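Local atomic coordinates of toll-like receptor 13 (Mus musculus, PDB entry 4Z0C), a protein that recognises and binds bacterial 23S ribosomal RNA and signals through MYD88 and TRAF6 to activate NF-kappa-B and the inflammatory response. Residues L26-I30 / L50-F55; L178-L184 / L201-L207; I415-T421 / N440-P446. One frame throughout, in Å; residues are numbered along the deposited sequence.

Contact 1: L26-I30 / L50-F55; sequences LTEAI and LPPWSF. With NAG (2-acetamido-2-deoxy-beta-D-glucopyranose), chain S.
Leu26 and Ile30, one turn apart on the short helix 26-30, pack on Leu50, Ser54 and Phe55 near the N-terminal end of the leucine-rich repeat solenoid. The residues 50-55 belong to the first repeat and follow its short strand 49-50. The contact is apolar, and no hydrogen bond crosses it. Leu26 has CG anti to the backbone N (chi1 172°), which carries CD2 in among three residues. Leu26 CD2 lies 3.9 Å from Leu50 CG and equally close to Ser54 CB. It also reaches the end of the Phe55 ring, with Leu26 CD2 3.9 Å from Phe55 CZ. Ile30 adds the tip of its longer branch, CD1 to Phe55 CE1 at 3.7 Å. Both aliphatic chains cross the phenylalanine at about a right angle. Leu40 of strand 39-41 also touches Ile30 and Phe55. On the partly exposed side, Thr27 OG1 approaches Pro51 CG at 4.1 Å, a loose contact. Glu28 takes no part in the packing and instead brushes a glycan sugar, Glu28 CG to O5 of the N-acetylglucosamine at 3.4 Å. Polar bonds run alongside the contact: Ile30 N to Leu26 O in the helix, and Ser54 OG to Pro51 O at 2.7 Å.

Contact 2: L178-L184 / L201-L207; sequences LVSLTHL and LPNLTNL. With NAG (2-acetamido-2-deoxy-beta-D-glucopyranose), chain N.
His183 and Asn206 both set their CG anti to the carbonyl carbon (chi1 -66° and -71°), and their side chains run side by side. The imidazole and amide planes are 12° apart and stacked, with Asn206 OD1 over one ring face, 3.5 Å from His183 NE2. The ring is fixed at its other end: ND1 donates in its own plane to Thr182 OG1. Asn206 ND2 is bonded covalently to C1 of an N-acetylglucosamine, whose acetamido group lies at the edge of the histidine ring. Ser230 OG also hydrogen-bonds this sugar.

Thr182 O accepts two backbone bonds, from Thr205 N at 2.8 Å and Asn206 N at 3.0 Å. Leu184 N then donates to Asn206 O, continuing the parallel pairing. Asn203 ND2 gives a short 2.6 Å bond to Val179 O, nearly along the C=O axis. A water donates to Leu178 O and Leu181 O and accepts from Asn203 N.

Leu184 and Leu207 point to the sheet face opposite His183 and Asn206, and leucines of the loops before the strands pack with Leu184. Leu204 CD1 touches Leu181 CG and Leu184 CB, both at 3.9 Å. Leu201 spreads its methyls, CD2 to Leu178 CB at 3.6 Å and CD1 to Leu184 CD2. Parallel strands with inward leucines, stacked repeat on repeat, are the hallmark of the leucine-rich repeat solenoid.

Contact 3: I415-T421 / N440-P446; sequences IDRYSFT and NHGTFRP
Two successive turns on the outer, convex side of the solenoid meet here, with Thr443 and Pro446 packed against Ile415, Asp416, Phe420 and Thr421. Thr443 CG2 lies 3.8 Å from Ile415 CD1, and the side chains cross at about a right angle. The same methyl sits over the centre of the Phe444 ring. Phe420 and Phe444 lie side by side and point the same way, with Phe420 CE2 4.1 Å from Phe444 CE1. Phe420 also turns its ring edge to Thr443 O, with CD2 3.6 Å away.

The segments belong to neighbouring leucine-rich repeats, 16 and 17, and no direct hydrogen bond joins them. A water bridges them: it donates to Arg417 O and Thr443 O, and accepts from Phe420 N at 2.7 Å. Asp416 OD1 accepts from Tyr418 N in an Asx turn. Thr443 OG1 donates to Asn440 O.

Arg417 CG sits between the backbone N and the carbonyl carbon (chi1 73°) and covers the Tyr418 ring. Its guanidinium stands at 80° to the His441 ring, with His441 CE1 over one guanidinium face and Arg417 NH1 3.7 Å from His441 NE2. Glu464 hydrogen-bonds both His441 ND1 and Asn440 ND2. Pro446 CB rests 3.4 Å from Phe420 O.

How the contacts relate
The three contacts are separate sites along the receptor's leucine-rich repeat part, predicted to be extracellular and lacking the TIR domain that binds MYD88. Contacts 1 and 3 have centres about 63 Å apart, on opposite sides of the chain's centre. Contact 1 is buried and almost wholly apolar, joining a helix near the N-terminal end to the first repeat. Contacts 2 and 3 are partly buried and link neighbouring repeats. Only contact 2 includes paired strands, so backbone bonds carry much of it. Contact 3 joins loops and relies on a bridging water and aromatic packing. Glycan sugars touch contacts 1 and 2, but only contact 2 contains the asparagine bonded to its sugar.

Contact 1: L26-I30 / L50-F55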
loop_
_atom_site.group_PDB
_atom_site.type_symbol
_atom_site.label_atom_id
_atom_site.label_comp_id
_atom_site.label_asym_id
_atom_site.label_seq_id
_atom_site.Cartn_x
_atom_site.Cartn_y
_atom_site.Cartn_z
ATOM N N LEU A 26 -25.737 -33.588 -4.472
ATOM C CA LEU A 26 -24.713 -33.894 -5.473
ATOM C C LEU A 26 -25.290 -34.177 -6.862
ATOM O O LEU A 26 -24.838 -33.612 -7.869
ATOM C CB LEU A 26 -23.853 -35.079 -5.011
ATOM C CG LEU A 26 -22.863 -35.618 -6.045
ATOM C CD1 LEU A 26 -21.893 -34.534 -6.451
ATOM C CD2 LEU A 26 -22.112 -36.829 -5.495
ATOM N N THR A 27 -26.270 -35.073 -6.911
ATOM C CA THR A 27 -26.924 -35.446 -8.164
ATOM C C THR A 27 -27.568 -34.279 -8.929
ATOM O O THR A 27 -27.324 -34.113 -10.127
ATOM C CB THR A 27 -27.965 -36.536 -7.924
ATOM O OG1 THR A 27 -27.283 -37.778 -7.749
ATOM C CG2 THR A 27 -28.893 -36.644 -9.114
ATOM N N GLU A 28 -28.369 -33.469 -8.242
ATOM C CA GLU A 28 -28.964 -32.292 -8.878
ATOM C C GLU A 28 -27.903 -31.365 -9.450
ATOM O O GLU A 28 -27.964 -31.000 -10.623
ATOM C CB GLU A 28 -29.856 -31.526 -7.899
ATOM C CG GLU A 28 -31.230 -32.155 -7.723
ATOM C CD GLU A 28 -31.886 -32.535 -9.058
ATOM O OE1 GLU A 28 -31.807 -33.717 -9.455
ATOM O OE2 GLU A 28 -32.486 -31.647 -9.704
ATOM N N ALA A 29 -26.903 -31.039 -8.633
ATOM C CA ALA A 29 -25.859 -30.110 -9.036
ATOM C C ALA A 29 -25.153 -30.524 -10.332
ATOM O O ALA A 29 -24.867 -29.695 -11.173
ATOM C CB ALA A 29 -24.850 -29.933 -7.901
ATOM N N ILE A 30 -24.884 -31.803 -10.520
ATOM C CA ILE A 30 -24.164 -32.189 -11.730
ATOM C C ILE A 30 -25.043 -32.688 -12.888
ATOM O O ILE A 30 -24.519 -33.072 -13.931
ATOM C CB ILE A 30 -23.078 -33.232 -11.418
ATOM C CG1 ILE A 30 -23.711 -34.546 -10.954
ATOM C CG2 ILE A 30 -22.153 -32.704 -10.351
ATOM C CD1 ILE A 30 -22.715 -35.502 -10.315
ATOM N N LEU A 50 -23.201 -39.737 -0.754
ATOM C CA LEU A 50 -22.932 -40.121 -2.129
ATOM C C LEU A 50 -23.761 -41.361 -2.441
ATOM O O LEU A 50 -23.370 -42.479 -2.082
ATOM C CB LEU A 50 -21.444 -40.429 -2.332
ATOM C CG LEU A 50 -20.556 -39.340 -2.942
ATOM C CD1 LEU A 50 -20.552 -38.113 -2.065
ATOM C CD2 LEU A 50 -19.143 -39.830 -3.209
ATOM N N PRO A 51 -24.917 -41.160 -3.100
ATOM C CA PRO A 51 -25.862 -42.213 -3.500
ATOM C C PRO A 51 -25.250 -43.203 -4.490
ATOM O O PRO A 51 -24.204 -42.907 -5.074
ATOM C CB PRO A 51 -27.013 -41.431 -4.151
ATOM C CG PRO A 51 -26.439 -40.062 -4.484
ATOM C CD PRO A 51 -25.415 -39.808 -3.427
ATOM N N PRO A 52 -25.888 -44.381 -4.650
ATOM C CA PRO A 52 -25.473 -45.539 -5.459
ATOM C C PRO A 52 -25.110 -45.346 -6.937
ATOM O O PRO A 52 -24.389 -46.178 -7.456
ATOM C CB PRO A 52 -26.681 -46.469 -5.354
ATOM C CG PRO A 52 -27.208 -46.207 -4.003
ATOM C CD PRO A 52 -27.016 -44.737 -3.766
ATOM N N TRP A 53 -25.593 -44.332 -7.627
ATOM C CA TRP A 53 -25.086 -44.120 -8.979
ATOM C C TRP A 53 -24.874 -42.641 -9.223
ATOM O O TRP A 53 -25.493 -42.052 -10.114
ATOM C CB TRP A 53 -26.010 -44.730 -10.048
ATOM C CG TRP A 53 -25.694 -46.163 -10.390
ATOM C CD1 TRP A 53 -26.087 -47.287 -9.703
ATOM C CD2 TRP A 53 -24.912 -46.632 -11.503
ATOM N NE1 TRP A 53 -25.598 -48.414 -10.320
ATOM C CE2 TRP A 53 -24.877 -48.044 -11.425
ATOM C CE3 TRP A 53 -24.234 -45.998 -12.549
ATOM C CZ2 TRP A 53 -24.192 -48.829 -12.356
ATOM C CZ3 TRP A 53 -23.562 -46.787 -13.485
ATOM C CH2 TRP A 53 -23.550 -48.182 -13.380
ATOM N N SER A 54 -23.985 -42.055 -8.424
ATOM C CA SER A 54 -23.812 -40.612 -8.381
ATOM C C SER A 54 -23.324 -40.041 -9.697
ATOM O O SER A 54 -23.688 -38.933 -10.057
ATOM C CB SER A 54 -22.870 -40.225 -7.242
ATOM O OG SER A 54 -23.452 -40.505 -5.976
ATOM N N PHE A 55 -22.558 -40.821 -10.450
ATOM C CA PHE A 55 -21.935 -40.301 -11.665
ATOM C C PHE A 55 -22.289 -41.034 -12.960
ATOM O O PHE A 55 -21.450 -41.149 -13.851
ATOM C CB PHE A 55 -20.423 -40.229 -11.462
ATOM C CG PHE A 55 -20.034 -39.404 -10.275
ATOM C CD1 PHE A 55 -19.975 -38.016 -10.370
ATOM C CD2 PHE A 55 -19.771 -40.004 -9.043
ATOM C CE1 PHE A 55 -19.641 -37.248 -9.270
ATOM C CE2 PHE A 55 -19.428 -39.230 -7.936
ATOM C CZ PHE A 55 -19.370 -37.854 -8.053
HETATM C C1 NAG S . -31.535 -34.634 -4.494
HETATM C C2 NAG S . -32.104 -35.563 -3.411
HETATM C C3 NAG S . -33.110 -36.585 -3.952
HETATM C C4 NAG S . -34.079 -35.977 -4.966
HETATM C C5 NAG S . -33.323 -35.147 -6.004
HETATM C C6 NAG S . -34.263 -34.521 -7.036
HETATM C C7 NAG S . -30.713 -35.978 -1.439
HETATM C C8 NAG S . -29.289 -36.227 -1.025
HETATM N N2 NAG S . -31.030 -36.251 -2.710
HETATM O O3 NAG S . -33.847 -37.130 -2.875
HETATM O O4 NAG S . -34.828 -37.001 -5.596
HETATM O O5 NAG S . -32.552 -34.146 -5.362
HETATM O O6 NAG S . -35.322 -33.811 -6.427
HETATM O O7 NAG S . -31.523 -35.537 -0.620
#

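Contact 2: L178-L184 / L201-L207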
loop_
_atom_site.group_PDB
_atom_site.type_symbol
_atom_site.label_atom_id
_atom_site.label_comp_id
_atom_site.label_asym_id
_atom_site.label_seq_id
_atom_site.Cartn_x
_atom_site.Cartn_y
_atom_site.Cartn_z
ATOM N N LEU A 178 4.060 -56.522 1.756
ATOM C CA LEU A 178 3.596 -55.515 0.795
ATOM C C LEU A 178 4.737 -55.271 -0.186
ATOM O O LEU A 178 5.687 -54.553 0.134
ATOM C CB LEU A 178 3.221 -54.210 1.499
ATOM C CG LEU A 178 1.915 -54.106 2.296
ATOM C CD1 LEU A 178 1.931 -54.985 3.517
ATOM C CD2 LEU A 178 1.691 -52.675 2.715
ATOM N N VAL A 179 4.672 -55.907 -1.356
ATOM C CA VAL A 179 5.838 -55.962 -2.243
ATOM C C VAL A 179 6.003 -54.794 -3.203
ATOM O O VAL A 179 7.091 -54.590 -3.748
ATOM C CB VAL A 179 5.891 -57.286 -3.044
ATOM C CG1 VAL A 179 5.750 -58.473 -2.099
ATOM C CG2 VAL A 179 4.844 -57.301 -4.148
ATOM N N SER A 180 4.930 -54.041 -3.416
ATOM C CA SER A 180 4.963 -52.920 -4.332
ATOM C C SER A 180 5.452 -51.646 -3.627
ATOM O O SER A 180 5.919 -50.715 -4.288
ATOM C CB SER A 180 3.579 -52.695 -4.932
ATOM O OG SER A 180 3.465 -53.330 -6.194
ATOM N N LEU A 181 5.363 -51.640 -2.293
ATOM C CA LEU A 181 5.518 -50.433 -1.465
ATOM C C LEU A 181 6.907 -49.800 -1.485
ATOM O O LEU A 181 7.887 -50.432 -1.105
ATOM C CB LEU A 181 5.154 -50.751 -0.008
ATOM C CG LEU A 181 4.717 -49.522 0.784
ATOM C CD1 LEU A 181 3.452 -48.961 0.166
ATOM C CD2 LEU A 181 4.492 -49.863 2.246
ATOM N N THR A 182 6.971 -48.526 -1.870
ATOM C CA THR A 182 8.245 -47.808 -1.906
ATOM C C THR A 182 8.345 -46.742 -0.815
ATOM O O THR A 182 9.426 -46.506 -0.263
ATOM C CB THR A 182 8.470 -47.127 -3.267
ATOM O OG1 THR A 182 7.385 -46.231 -3.540
ATOM C CG2 THR A 182 8.536 -48.146 -4.369
ATOM N N HIS A 183 7.214 -46.115 -0.500
ATOM C CA HIS A 183 7.166 -45.044 0.496
ATOM C C HIS A 183 6.151 -45.337 1.586
ATOM O O HIS A 183 4.981 -45.638 1.305
ATOM C CB HIS A 183 6.788 -43.708 -0.152
ATOM C CG HIS A 183 7.811 -43.182 -1.108
ATOM N ND1 HIS A 183 8.189 -43.862 -2.247
ATOM C CD2 HIS A 183 8.529 -42.036 -1.097
ATOM C CE1 HIS A 183 9.105 -43.162 -2.891
ATOM N NE2 HIS A 183 9.326 -42.048 -2.218
ATOM N N LEU A 184 6.585 -45.185 2.830
ATOM C CA LEU A 184 5.698 -45.410 3.954
ATOM C C LEU A 184 5.975 -44.362 5.029
ATOM O O LEU A 184 7.124 -44.076 5.344
ATOM C CB LEU A 184 5.918 -46.818 4.508
ATOM C CG LEU A 184 5.152 -47.245 5.757
ATOM C CD1 LEU A 184 3.656 -47.314 5.483
ATOM C CD2 LEU A 184 5.690 -48.576 6.265
ATOM N N LEU A 201 8.813 -55.651 3.549
ATOM C CA LEU A 201 8.706 -54.552 2.597
ATOM C C LEU A 201 9.938 -54.512 1.713
ATOM O O LEU A 201 10.770 -53.611 1.840
ATOM C CB LEU A 201 8.544 -53.233 3.347
ATOM C CG LEU A 201 7.351 -53.259 4.297
ATOM C CD1 LEU A 201 7.260 -51.988 5.087
ATOM C CD2 LEU A 201 6.097 -53.464 3.486
ATOM N N PRO A 202 10.040 -55.483 0.792
ATOM C CA PRO A 202 11.253 -55.719 0.001
ATOM C C PRO A 202 11.642 -54.539 -0.883
ATOM O O PRO A 202 12.828 -54.380 -1.185
ATOM C CB PRO A 202 10.866 -56.912 -0.883
ATOM C CG PRO A 202 9.364 -56.849 -0.970
ATOM C CD PRO A 202 8.922 -56.349 0.367
ATOM N N ASN A 203 10.671 -53.705 -1.252
ATOM C CA ASN A 203 10.945 -52.582 -2.147
ATOM C C ASN A 203 10.871 -51.185 -1.514
ATOM O O ASN A 203 10.898 -50.180 -2.224
ATOM C CB ASN A 203 10.072 -52.671 -3.395
ATOM C CG ASN A 203 10.460 -53.836 -4.272
ATOM O OD1 ASN A 203 11.649 -54.112 -4.463
ATOM N ND2 ASN A 203 9.465 -54.542 -4.800
ATOM N N LEU A 204 10.798 -51.134 -0.185
ATOM C CA LEU A 204 10.689 -49.863 0.527
ATOM C C LEU A 204 11.986 -49.050 0.444
ATOM O O LEU A 204 13.065 -49.531 0.816
ATOM C CB LEU A 204 10.289 -50.099 1.992
ATOM C CG LEU A 204 9.634 -48.858 2.600
ATOM C CD1 LEU A 204 8.298 -48.640 1.947
ATOM C CD2 LEU A 204 9.441 -48.990 4.091
ATOM N N THR A 205 11.878 -47.817 -0.043
ATOM C CA THR A 205 13.046 -46.930 -0.123
ATOM C C THR A 205 12.989 -45.777 0.867
ATOM O O THR A 205 14.015 -45.239 1.250
ATOM C CB THR A 205 13.209 -46.348 -1.521
ATOM O OG1 THR A 205 11.957 -45.797 -1.921
ATOM C CG2 THR A 205 13.557 -47.434 -2.517
ATOM N N ASN A 206 11.782 -45.400 1.265
ATOM C CA ASN A 206 11.570 -44.248 2.121
ATOM C C ASN A 206 10.673 -44.620 3.296
ATOM O O ASN A 206 9.530 -45.025 3.111
ATOM C CB ASN A 206 10.912 -43.088 1.338
ATOM C CG ASN A 206 11.858 -42.422 0.321
ATOM O OD1 ASN A 206 12.297 -43.054 -0.643
ATOM N ND2 ASN A 206 12.150 -41.126 0.530
ATOM N N LEU A 207 11.194 -44.461 4.503
ATOM C CA LEU A 207 10.413 -44.681 5.711
ATOM C C LEU A 207 10.500 -43.482 6.612
ATOM O O LEU A 207 11.586 -42.957 6.853
ATOM C CB LEU A 207 10.926 -45.897 6.478
ATOM C CG LEU A 207 10.294 -46.122 7.858
ATOM C CD1 LEU A 207 8.810 -46.455 7.768
ATOM C CD2 LEU A 207 11.082 -47.174 8.689
HETATM C C1 NAG N . 12.922 -40.551 -0.561
HETATM C C2 NAG N . 12.487 -39.085 -0.706
HETATM C C3 NAG N . 13.339 -38.338 -1.716
HETATM C C4 NAG N . 14.811 -38.465 -1.365
HETATM C C5 NAG N . 15.167 -39.941 -1.286
HETATM C C6 NAG N . 16.647 -40.053 -0.910
HETATM C C7 NAG N . 10.150 -38.606 -0.311
HETATM C C8 NAG N . 8.849 -38.193 -0.943
HETATM N N2 NAG N . 11.111 -38.974 -1.144
HETATM O O3 NAG N . 12.930 -36.995 -1.743
HETATM O O4 NAG N . 15.626 -37.845 -2.340
HETATM O O5 NAG N . 14.333 -40.636 -0.358
HETATM O O6 NAG N . 17.052 -41.400 -0.944
HETATM O O7 NAG N . 10.304 -38.607 0.912
HETATM O O HOH W 1 8.159 -53.240 -0.397
#

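Contact 3: I415-T421 / N440-P446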
loop_
_atom_site.group_PDB
_atom_site.type_symbol
_atom_site.label_atom_id
_atom_site.label_comp_id
_atom_site.label_asym_id
_atom_site.label_seq_id
_atom_site.Cartn_x
_atom_site.Cartn_y
_atom_site.Cartn_z
ATOM N N ILE A 415 22.846 0.070 -2.142
ATOM C CA ILE A 415 23.745 -0.684 -3.007
ATOM C C ILE A 415 24.263 0.271 -4.081
ATOM O O ILE A 415 23.663 1.320 -4.329
ATOM C CB ILE A 415 23.017 -1.878 -3.705
ATOM C CG1 ILE A 415 21.646 -1.446 -4.242
ATOM C CG2 ILE A 415 22.827 -3.029 -2.750
ATOM C CD1 ILE A 415 20.963 -2.489 -5.115
ATOM N N ASP A 416 25.380 -0.060 -4.711
ATOM C CA ASP A 416 25.838 0.744 -5.844
ATOM C C ASP A 416 26.603 -0.076 -6.882
ATOM O O ASP A 416 26.622 -1.311 -6.826
ATOM C CB ASP A 416 26.682 1.932 -5.369
ATOM C CG ASP A 416 27.869 1.507 -4.507
ATOM O OD1 ASP A 416 28.484 0.445 -4.787
ATOM O OD2 ASP A 416 28.187 2.248 -3.546
ATOM N N ARG A 417 27.296 0.631 -7.772
ATOM C CA ARG A 417 27.962 0.023 -8.920
ATOM C C ARG A 417 29.070 -0.933 -8.499
ATOM O O ARG A 417 29.520 -1.754 -9.303
ATOM C CB ARG A 417 28.559 1.103 -9.830
ATOM C CG ARG A 417 29.795 1.750 -9.220
ATOM C CD ARG A 417 30.505 2.712 -10.143
ATOM N NE ARG A 417 30.724 3.973 -9.446
ATOM C CZ ARG A 417 30.829 5.159 -10.032
ATOM N NH1 ARG A 417 30.717 5.263 -11.351
ATOM N NH2 ARG A 417 31.035 6.243 -9.293
ATOM N N TYR A 418 29.485 -0.850 -7.237
ATOM C CA TYR A 418 30.585 -1.684 -6.754
ATOM C C TYR A 418 30.084 -2.890 -5.985
ATOM O O TYR A 418 30.873 -3.666 -5.464
ATOM C CB TYR A 418 31.530 -0.882 -5.850
ATOM C CG TYR A 418 32.110 0.366 -6.488
ATOM C CD1 TYR A 418 32.924 0.284 -7.619
ATOM C CD2 TYR A 418 31.887 1.622 -5.927
ATOM C CE1 TYR A 418 33.460 1.420 -8.199
ATOM C CE2 TYR A 418 32.423 2.758 -6.491
ATOM C CZ TYR A 418 33.209 2.654 -7.627
ATOM O OH TYR A 418 33.745 3.796 -8.183
ATOM N N SER A 419 28.770 -3.059 -5.934
ATOM C CA SER A 419 28.179 -4.065 -5.066
ATOM C C SER A 419 28.209 -5.477 -5.666
ATOM O O SER A 419 28.182 -6.451 -4.920
ATOM C CB SER A 419 26.733 -3.687 -4.730
ATOM O OG SER A 419 26.651 -2.457 -4.033
ATOM N N PHE A 420 28.251 -5.591 -6.998
ATOM C CA PHE A 420 28.143 -6.907 -7.669
ATOM C C PHE A 420 29.210 -7.224 -8.719
ATOM O O PHE A 420 28.942 -7.925 -9.692
ATOM C CB PHE A 420 26.757 -7.074 -8.311
ATOM C CG PHE A 420 25.628 -6.820 -7.369
ATOM C CD1 PHE A 420 25.283 -7.764 -6.412
ATOM C CD2 PHE A 420 24.927 -5.628 -7.421
ATOM C CE1 PHE A 420 24.253 -7.516 -5.528
ATOM C CE2 PHE A 420 23.888 -5.374 -6.539
ATOM C CZ PHE A 420 23.551 -6.308 -5.593
ATOM N N THR A 421 30.422 -6.745 -8.503
ATOM C CA THR A 421 31.512 -6.931 -9.454
ATOM C C THR A 421 32.007 -8.379 -9.511
ATOM O O THR A 421 32.601 -8.809 -10.499
ATOM C CB THR A 421 32.669 -5.999 -9.082
ATOM O OG1 THR A 421 32.173 -4.658 -9.045
ATOM C CG2 THR A 421 33.815 -6.097 -10.088
ATOM N N ASN A 440 21.124 3.590 -8.006
ATOM C CA ASN A 440 22.150 4.417 -8.626
ATOM C C ASN A 440 22.507 3.885 -10.006
ATOM O O ASN A 440 22.317 2.697 -10.282
ATOM C CB ASN A 440 23.402 4.477 -7.745
ATOM C CG ASN A 440 23.110 4.997 -6.346
ATOM O OD1 ASN A 440 23.338 4.298 -5.354
ATOM N ND2 ASN A 440 22.588 6.227 -6.259
ATOM N N HIS A 441 23.028 4.756 -10.865
ATOM C CA HIS A 441 23.447 4.342 -12.201
ATOM C C HIS A 441 24.540 3.283 -12.105
ATOM O O HIS A 441 25.436 3.356 -11.248
ATOM C CB HIS A 441 23.966 5.533 -13.019
ATOM C CG HIS A 441 25.296 6.051 -12.558
ATOM N ND1 HIS A 441 25.445 6.820 -11.424
ATOM C CD2 HIS A 441 26.538 5.896 -13.076
ATOM C CE1 HIS A 441 26.723 7.119 -11.263
ATOM N NE2 HIS A 441 27.407 6.571 -12.250
ATOM N N GLY A 442 24.446 2.291 -12.985
ATOM C CA GLY A 442 25.462 1.267 -13.104
ATOM C C GLY A 442 25.503 0.238 -11.994
ATOM O O GLY A 442 26.439 -0.570 -11.952
ATOM N N THR A 443 24.510 0.256 -11.103
ATOM C CA THR A 443 24.526 -0.646 -9.946
ATOM C C THR A 443 24.665 -2.112 -10.359
ATOM O O THR A 443 25.324 -2.878 -9.671
ATOM C CB THR A 443 23.295 -0.467 -9.026
ATOM O OG1 THR A 443 23.359 0.808 -8.382
ATOM C CG2 THR A 443 23.250 -1.555 -7.947
ATOM N N PHE A 444 24.067 -2.482 -11.498
ATOM C CA PHE A 444 24.074 -3.872 -11.970
ATOM C C PHE A 444 24.907 -4.050 -13.242
ATOM O O PHE A 444 24.781 -5.061 -13.916
ATOM C CB PHE A 444 22.643 -4.382 -12.219
ATOM C CG PHE A 444 21.673 -4.013 -11.140
ATOM C CD1 PHE A 444 21.648 -4.705 -9.944
ATOM C CD2 PHE A 444 20.794 -2.954 -11.316
ATOM C CE1 PHE A 444 20.765 -4.356 -8.934
ATOM C CE2 PHE A 444 19.896 -2.603 -10.318
ATOM C CZ PHE A 444 19.886 -3.311 -9.119
ATOM N N ARG A 445 25.728 -3.059 -13.580
ATOM C CA ARG A 445 26.585 -3.122 -14.772
ATOM C C ARG A 445 27.367 -4.427 -14.975
ATOM O O ARG A 445 27.422 -4.926 -16.100
ATOM C CB ARG A 445 27.564 -1.937 -14.822
ATOM C CG ARG A 445 27.214 -0.872 -15.830
ATOM C CD ARG A 445 28.359 -0.643 -16.814
ATOM N NE ARG A 445 28.405 -1.662 -17.865
ATOM C CZ ARG A 445 27.794 -1.562 -19.045
ATOM N NH1 ARG A 445 27.083 -0.480 -19.338
ATOM N NH2 ARG A 445 27.892 -2.547 -19.936
ATOM N N PRO A 446 27.990 -4.973 -13.905
ATOM C CA PRO A 446 28.760 -6.210 -14.089
ATOM C C PRO A 446 27.931 -7.447 -14.395
ATOM O O PRO A 446 28.487 -8.402 -14.915
ATOM C CB PRO A 446 29.453 -6.400 -12.734
ATOM C CG PRO A 446 29.449 -5.052 -12.106
ATOM C CD PRO A 446 28.188 -4.413 -12.556
HETATM O O HOH W 2 27.807 -3.960 -9.158
#